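Local coordinates for CEL44C (Paenibacillus polymyxa, PDB 2YKK), which hydrolyses the beta-1,4-glucan backbone of xyloglucan and of cellulose-type glucans, this chain being the family 44 glycosidase part of a longer multidomain protein, at residues His284-Ala289 and Met356-Tyr361; Gly369-Thr374 and Leu508-Ile513. The protein carries 2 engineered substitutions. All coordinates share one frame; numbering follows the deposited sequence. Where two conformers were deposited one is given.

Contact 1 (His284-Ala289 and Met356-Tyr361); sequences HWYPEA and MTEYSY
Y286 OH donates to E358 OE1 (2.7 Å), reaching the oxygen from its anti side and tilted out of the carboxylate plane, while R44 forms a salt bridge with E358 OE2. The tyrosine and the arginine each take one oxygen of this carboxylate, at the C-terminal mouth of an (alpha/beta)8 barrel, where neighbouring parallel strands 280-285 and 353-359 run out into loops. The side chain of E358 lies about 3 Å from a bound bis-tris molecule, consistent with a place in the glucan-binding cleft; in the related clan A glycosidases the nucleophile is a glutamate at the end of the seventh strand. With CG opposite its own carbonyl carbon (chi1 -70°) and the chain extended beyond, E358 lies over one face of the H284 imidazole. Its CG forms a CH-pi contact 3.6 Å from the H284 ring centroid, and carboxylate and ring are stacked with planes only 20° apart. H284 ND1 is hydrogen-bonded to E187, which helps fix the rotation of that ring. In the backbone, W285 N donates to the carbonyl oxygen E358 O at 3.0 Å, nearly straight at 165°. W285 points away from H284, and the bent end of M356 brings CE to 3.7 Å from W285 CB, its sulfur oblique to the indole in a Met-aromatic contact. Further along, a water accepts from W285 NE1 (3.2 Å) and also bonds Y361 OH. W285 O and S360 O are buried without a polar partner in the model. P287 CG rides over the Y361 ring face, 3.6 Å from the centroid and displaced toward the rim.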
# COMPACT_ATOMS: atom_id res chain seq x y z
N HIS A 284 -4.18 3.86 5.05
CA HIS A 284 -3.36 4.73 4.17
C HIS A 284 -2.46 5.56 5.07
O HIS A 284 -2.84 5.91 6.18
CB HIS A 284 -4.27 5.65 3.34
CG HIS A 284 -5.19 4.87 2.44
ND1 HIS A 284 -6.25 5.43 1.74
CD2 HIS A 284 -5.16 3.56 2.11
CE1 HIS A 284 -6.83 4.48 1.01
NE2 HIS A 284 -6.17 3.34 1.21
N TRP A 285 -1.24 5.81 4.59
CA TRP A 285 -0.22 6.53 5.38
C TRP A 285 0.51 7.49 4.47
O TRP A 285 1.43 7.08 3.74
CB TRP A 285 0.77 5.53 5.99
CG TRP A 285 1.90 6.16 6.82
CD1 TRP A 285 3.21 6.30 6.44
CD2 TRP A 285 1.79 6.71 8.13
NE1 TRP A 285 3.94 6.90 7.46
CE2 TRP A 285 3.10 7.16 8.51
CE3 TRP A 285 0.73 6.85 9.06
CZ2 TRP A 285 3.36 7.73 9.75
CZ3 TRP A 285 1.01 7.45 10.29
CH2 TRP A 285 2.31 7.88 10.62
N TYR A 286 0.12 8.76 4.50
CA TYR A 286 0.85 9.80 3.77
C TYR A 286 1.53 10.60 4.87
O TYR A 286 0.85 11.21 5.69
CB TYR A 286 -0.13 10.70 3.03
CG TYR A 286 -0.79 9.97 1.86
CD1 TYR A 286 -0.09 9.81 0.66
CD2 TYR A 286 -2.12 9.54 1.94
CE1 TYR A 286 -0.66 9.20 -0.45
CE2 TYR A 286 -2.73 8.88 0.82
CZ TYR A 286 -1.99 8.76 -0.38
OH TYR A 286 -2.57 8.18 -1.48
N PRO A 287 2.85 10.53 4.93
CA PRO A 287 3.61 11.20 6.00
C PRO A 287 3.20 12.66 6.18
O PRO A 287 3.01 13.40 5.18
CB PRO A 287 5.06 11.13 5.48
CG PRO A 287 5.07 9.76 4.72
CD PRO A 287 3.71 9.75 4.02
N GLU A 288 3.02 13.06 7.43
CA GLU A 288 2.90 14.50 7.81
C GLU A 288 4.23 15.15 8.12
O GLU A 288 4.28 16.38 8.36
CB GLU A 288 1.97 14.66 9.03
CG GLU A 288 0.54 14.23 8.72
CD GLU A 288 -0.33 15.36 8.21
OE1 GLU A 288 0.19 16.44 7.86
OE2 GLU A 288 -1.57 15.11 8.12
N ALA A 289 5.30 14.36 8.05
CA ALA A 289 6.68 14.84 8.30
C ALA A 289 7.00 16.06 7.47
O ALA A 289 6.71 16.07 6.26
CB ALA A 289 7.67 13.75 7.94
N MET A 356 -0.80 -1.48 4.00
CA MET A 356 -0.74 -0.04 3.79
C MET A 356 -1.08 0.26 2.32
O MET A 356 -0.18 0.23 1.48
CB MET A 356 0.70 0.43 4.10
CG MET A 356 0.86 1.96 4.01
SD MET A 356 2.54 2.50 4.48
CE MET A 356 2.47 2.20 6.22
N THR A 357 -2.36 0.44 2.01
CA THR A 357 -2.82 0.35 0.61
C THR A 357 -2.72 1.65 -0.16
O THR A 357 -3.02 1.66 -1.36
CB THR A 357 -4.26 -0.21 0.51
OG1 THR A 357 -5.13 0.61 1.30
CG2 THR A 357 -4.28 -1.67 1.05
N GLU A 358 -2.33 2.73 0.51
CA GLU A 358 -1.80 3.91 -0.19
C GLU A 358 -0.74 4.50 0.68
O GLU A 358 -0.95 4.57 1.89
CB GLU A 358 -2.84 5.02 -0.35
CG GLU A 358 -3.95 4.62 -1.36
CD GLU A 358 -5.08 5.67 -1.49
OE1 GLU A 358 -4.85 6.84 -1.14
OE2 GLU A 358 -6.19 5.31 -1.97
N TYR A 359 0.33 4.96 0.05
CA TYR A 359 1.36 5.78 0.72
C TYR A 359 2.23 6.45 -0.34
O TYR A 359 2.29 6.00 -1.50
CB TYR A 359 2.24 4.94 1.67
CG TYR A 359 3.17 3.97 1.00
CD1 TYR A 359 2.70 2.73 0.53
CD2 TYR A 359 4.54 4.25 0.88
CE1 TYR A 359 3.58 1.84 -0.09
CE2 TYR A 359 5.41 3.34 0.30
CZ TYR A 359 4.92 2.16 -0.21
OH TYR A 359 5.78 1.22 -0.77
N SER A 360 2.93 7.50 0.08
CA SER A 360 3.93 8.12 -0.80
C SER A 360 4.78 8.98 0.11
O SER A 360 4.23 9.61 1.03
CB SER A 360 3.25 9.06 -1.80
OG SER A 360 4.27 9.83 -2.47
N TYR A 361 6.07 9.06 -0.20
CA TYR A 361 7.02 9.94 0.53
C TYR A 361 7.34 11.19 -0.29
O TYR A 361 8.19 11.97 0.12
CB TYR A 361 8.29 9.16 0.95
CG TYR A 361 7.94 8.34 2.15
CD1 TYR A 361 7.06 7.26 2.05
CD2 TYR A 361 8.43 8.71 3.43
CE1 TYR A 361 6.67 6.53 3.21
CE2 TYR A 361 8.06 8.00 4.59
CZ TYR A 361 7.17 6.91 4.47
OH TYR A 361 6.79 6.23 5.62
O HOH W 1 6.98 7.65 7.96

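Contact 2 (Gly369-Thr374 and Leu508-Ile513); sequences GGIAMT and LTAYHI
A single methyl group, I371 CD1, does most of the work here, and it meets a strand where the strand is irregular. L508 has a left-handed backbone and, together with T509, faces N453 across the sheet, forming a G1 beta bulge whose first position, classically glycine, is held by leucine. I371 CD1 rests against the main chain at the second bulge residue, 3.8 Å from T509 C, and equally close to A510 CB at 3.8 Å. The side chain gets there by folding: CG1 stands beside the backbone N and a second turn (chi2 -53°) swings CD1 onto the strand. One helical turn on, T374 CG2 comes to A510 CB at 4.1 Å, so the alanine methyl is met by two methyl groups from the helix. In one of its two conformers, T374 OG1 hydrogen-bonds back to G370 O (2.8 Å), above the carbonyl plane and from the face opposite to that used by T374 N; this turns the hydroxyl into its own helix and presents the methyl outward. No hydrogen bond spans the two segments. The axes of the short segments approach to 8.7 Å at 41°, with A510 CB facing the helix. Strand 509-516 runs between strands 446-453 and 474-481: M452 touches I371 and T374, V450 touches T374, and F480 touches T374 and A510, while helix 399-409 contributes A404 against T374 and L407 against A510.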
# COMPACT_ATOMS: atom_id res chain seq x y z
N GLY A 369 13.47 11.09 -2.95
CA GLY A 369 12.25 10.27 -2.98
C GLY A 369 12.65 8.84 -3.28
O GLY A 369 12.03 7.89 -2.76
N GLY A 370 13.70 8.68 -4.08
CA GLY A 370 14.20 7.33 -4.39
C GLY A 370 14.81 6.67 -3.15
O GLY A 370 14.55 5.49 -2.87
N ILE A 371 15.63 7.43 -2.44
CA ILE A 371 16.29 6.90 -1.21
C ILE A 371 15.23 6.63 -0.12
O ILE A 371 15.28 5.56 0.50
CB ILE A 371 17.39 7.88 -0.67
CG1 ILE A 371 18.56 8.07 -1.69
CG2 ILE A 371 17.99 7.37 0.70
CD1 ILE A 371 19.15 6.83 -2.14
N ALA A 372 14.27 7.53 0.09
CA ALA A 372 13.18 7.25 1.06
C ALA A 372 12.50 5.91 0.73
O ALA A 372 12.31 5.07 1.63
CB ALA A 372 12.13 8.41 1.13
N MET A 373 12.17 5.69 -0.55
CA MET A 373 11.47 4.47 -0.95
C MET A 373 12.32 3.22 -0.83
O MET A 373 11.79 2.15 -0.51
CB MET A 373 10.91 4.60 -2.39
CG MET A 373 9.64 5.41 -2.44
SD MET A 373 8.31 4.54 -1.52
CE MET A 373 7.72 3.27 -2.64
N THR A 374 13.64 3.32 -1.07
CA THR A 374 14.49 2.18 -0.93
C THR A 374 14.50 1.76 0.54
O THR A 374 14.58 0.57 0.84
CB THR A 374 15.87 2.53 -1.47
OG1 THR A 374 15.68 2.94 -2.83
CG2 THR A 374 16.78 1.35 -1.42
N LEU A 508 23.94 10.27 -1.30
CA LEU A 508 22.67 10.16 -2.05
C LEU A 508 22.74 9.02 -3.07
O LEU A 508 22.41 9.20 -4.25
CB LEU A 508 22.34 11.51 -2.73
CG LEU A 508 22.19 12.66 -1.76
CD1 LEU A 508 21.93 14.00 -2.49
CD2 LEU A 508 21.11 12.40 -0.70
N THR A 509 23.15 7.84 -2.62
CA THR A 509 23.26 6.67 -3.50
C THR A 509 22.64 5.44 -2.83
O THR A 509 22.76 5.29 -1.60
CB THR A 509 24.75 6.36 -3.75
OG1 THR A 509 25.38 7.50 -4.38
CG2 THR A 509 24.93 5.16 -4.65
N ALA A 510 21.98 4.57 -3.60
CA ALA A 510 21.45 3.32 -3.06
C ALA A 510 22.04 2.23 -3.91
O ALA A 510 22.06 2.35 -5.14
CB ALA A 510 19.89 3.30 -3.19
N TYR A 511 22.55 1.15 -3.28
CA TYR A 511 23.10 -0.00 -3.98
C TYR A 511 22.39 -1.28 -3.57
O TYR A 511 22.03 -1.43 -2.39
CB TYR A 511 24.58 -0.26 -3.59
CG TYR A 511 25.57 0.78 -4.14
CD1 TYR A 511 25.60 1.10 -5.52
CD2 TYR A 511 26.56 1.33 -3.30
CE1 TYR A 511 26.57 2.01 -6.04
CE2 TYR A 511 27.49 2.29 -3.77
CZ TYR A 511 27.50 2.59 -5.15
OH TYR A 511 28.43 3.47 -5.64
N HIS A 512 22.27 -2.21 -4.51
CA HIS A 512 21.90 -3.58 -4.22
C HIS A 512 23.14 -4.41 -4.51
O HIS A 512 23.63 -4.41 -5.64
CB HIS A 512 20.75 -4.01 -5.15
CG HIS A 512 20.13 -5.35 -4.83
ND1 HIS A 512 18.79 -5.59 -5.07
CD2 HIS A 512 20.65 -6.50 -4.34
CE1 HIS A 512 18.51 -6.85 -4.72
NE2 HIS A 512 19.62 -7.42 -4.29
N ILE A 513 23.66 -5.07 -3.48
CA ILE A 513 24.88 -5.90 -3.56
C ILE A 513 24.46 -7.37 -3.50
O ILE A 513 23.68 -7.73 -2.63
CB ILE A 513 25.82 -5.60 -2.36
CG1 ILE A 513 26.16 -4.10 -2.34
CG2 ILE A 513 27.07 -6.55 -2.38
CD1 ILE A 513 27.00 -3.64 -1.12

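Overall arrangement
Both contacts are buried, but they serve different levels of the fold: contact 1 joins two adjacent strands inside the catalytic barrel, whereas contact 2 joins the barrel's outer helix layer to the neighbouring beta-sheet domain. Their chemistry follows: a gripped carboxylate, stacked imidazole and bridging water at the barrel mouth, against apolar packing without a hydrogen bond between the segments at the domain interface. Their centres lie about 18 Å apart, yet they touch, and the chain leads from strand 353-359 into helix 367-382: Y359 OH packs against M373 CE at 3.4 Å, and Y361 CB against A372 CB at 3.9 Å. One side of the helix therefore meets the barrel strand while I371 and T374 meet the sheet.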